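Local coordinates for YfdX protein (Salmonella enterica I, PDB 6A02) that is of uncertain molecular function but appears to take part in bacterial responses to antibiotic stress and in virulence, at residues I101-A104 / N105-K109. Numbering follows the deposited sequence.
Sequences INKA and NQKMK
I101 and N105 meet one turn apart near the C-terminal end of helix 94-109, where the amide of N105 lies against the methyl branch of the isoleucine. The backbone pair beneath them is the shortest i to i+4 bond here, N105 N to I101 O at 2.9 Å. From CB outward, N105 stays close to that same oxygen. Its CB rests on the carbonyls of N102 and I101. CG, turned beside its own backbone N and anti to its carbonyl carbon (chi1 -76°), passes 3.5 Å from I101 O. At the tip, ND2 lies 3.6 Å from I101 O and 3.9 Å from I101 CG2, the branch anti to the isoleucine N. Both amide ends then leave the helix for the second subunit: OD1 accepts from the backbone N of its Y156, and ND2 donates to OE1 of its Q157. I101 packs on the same Y156, so apolar and polar contacts share this interface.

A turn further on, M108 N bonds to A104 O at 3.1 Å, and the methionine bends at chi3 (-82°) to bring CE back to 3.6 Å from that carbonyl oxygen. M108 also packs on Y155 of the second subunit, whereas A104 lies on L120 of helix 113-122. On another side, the chains of K103 and K107 converge, K103 CE to K107 CE 4.5 Å; K103 NZ and K107 NZ stand 5.8 Å apart, and K107 NZ has a long, weak ion pair with E110. Q106 NE2 is hydrogen-bonded to E110 as well, so this carboxylate may ease the lysine repulsion. Both ends of the buried N105 amide are paired across the subunit boundary, which fixes its rotation and ties this helical turn directionally to the second subunit.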
loop_
_atom_site.group_PDB
_atom_site.type_symbol
_atom_site.label_atom_id
_atom_site.label_comp_id
_atom_site.label_asym_id
_atom_site.label_seq_id
_atom_site.Cartn_x
_atom_site.Cartn_y
_atom_site.Cartn_z
ATOM N N ILE A 101 24.004 17.078 -6.031
ATOM C CA ILE A 101 23.222 17.037 -4.798
ATOM C C ILE A 101 23.603 18.194 -3.883
ATOM O O ILE A 101 22.742 18.801 -3.234
ATOM C CB ILE A 101 23.359 15.665 -4.114
ATOM C CG1 ILE A 101 22.607 14.594 -4.911
ATOM C CG2 ILE A 101 22.825 15.726 -2.694
ATOM C CD1 ILE A 101 21.124 14.889 -5.094
ATOM N N ASN A 102 24.893 18.535 -3.837
ATOM C CA ASN A 102 25.327 19.658 -3.013
ATOM C C ASN A 102 24.640 20.954 -3.428
ATOM O O ASN A 102 24.282 21.775 -2.576
ATOM C CB ASN A 102 26.845 19.806 -3.075
ATOM C CG ASN A 102 27.336 21.028 -2.330
ATOM O OD1 ASN A 102 27.311 21.070 -1.098
ATOM N ND2 ASN A 102 27.774 22.038 -3.076
ATOM N N LYS A 103 24.432 21.152 -4.732
ATOM C CA LYS A 103 23.733 22.352 -5.175
ATOM C C LYS A 103 22.243 22.280 -4.839
ATOM O O LYS A 103 21.618 23.298 -4.515
ATOM C CB LYS A 103 23.972 22.575 -6.672
ATOM C CG LYS A 103 23.034 23.574 -7.290
ATOM C CD LYS A 103 23.171 23.601 -8.806
ATOM C CE LYS A 103 22.361 24.729 -9.385
ATOM N NZ LYS A 103 21.178 24.176 -10.095
ATOM N N ALA A 104 21.651 21.086 -4.913
ATOM C CA ALA A 104 20.258 20.943 -4.505
ATOM C C ALA A 104 20.080 21.309 -3.036
ATOM O O ALA A 104 19.085 21.939 -2.659
ATOM C CB ALA A 104 19.783 19.513 -4.769
ATOM N N ASN A 105 21.047 20.928 -2.201
ATOM C CA ASN A 105 20.968 21.237 -0.775
ATOM C C ASN A 105 20.979 22.742 -0.524
ATOM O O ASN A 105 20.296 23.233 0.383
ATOM C CB ASN A 105 22.102 20.534 -0.035
ATOM C CG ASN A 105 21.834 19.055 0.151
ATOM O OD1 ASN A 105 20.675 18.637 0.186
ATOM N ND2 ASN A 105 22.890 18.262 0.286
ATOM N N GLN A 106 21.727 23.494 -1.336
ATOM C CA GLN A 106 21.755 24.946 -1.182
ATOM C C GLN A 106 20.393 25.567 -1.470
ATOM O O GLN A 106 19.945 26.468 -0.751
ATOM C CB GLN A 106 22.829 25.541 -2.094
ATOM C CG GLN A 106 22.879 27.059 -2.096
ATOM C CD GLN A 106 23.358 27.631 -0.776
ATOM O OE1 GLN A 106 24.117 26.989 -0.044
ATOM N NE2 GLN A 106 22.918 28.847 -0.464
ATOM N N LYS A 107 19.709 25.091 -2.514
ATOM C CA LYS A 107 18.394 25.631 -2.841
ATOM C C LYS A 107 17.372 25.322 -1.752
ATOM O O LYS A 107 16.515 26.159 -1.444
ATOM C CB LYS A 107 17.934 25.087 -4.190
ATOM C CG LYS A 107 18.881 25.430 -5.322
ATOM C CD LYS A 107 19.044 26.938 -5.457
ATOM C CE LYS A 107 19.961 27.284 -6.617
ATOM N NZ LYS A 107 20.181 28.755 -6.711
ATOM N N MET A 108 17.429 24.122 -1.165
ATOM C CA MET A 108 16.530 23.828 -0.050
ATOM C C MET A 108 16.801 24.747 1.132
ATOM O O MET A 108 15.864 25.288 1.733
ATOM C CB MET A 108 16.647 22.361 0.363
ATOM C CG MET A 108 15.889 21.439 -0.562
ATOM S SD MET A 108 15.955 19.705 -0.075
ATOM C CE MET A 108 17.540 19.260 -0.766
ATOM N N LYS A 109 18.079 24.942 1.469
ATOM C CA LYS A 109 18.449 25.906 2.501
ATOM C C LYS A 109 17.849 27.281 2.218
ATOM O O LYS A 109 17.371 27.960 3.134
ATOM C CB LYS A 109 19.974 26.000 2.594
ATOM C CG LYS A 109 20.468 27.105 3.532
ATOM C CD LYS A 109 21.869 27.598 3.182
ATOM C CE LYS A 109 22.936 26.554 3.453
ATOM N NZ LYS A 109 24.257 27.209 3.715
#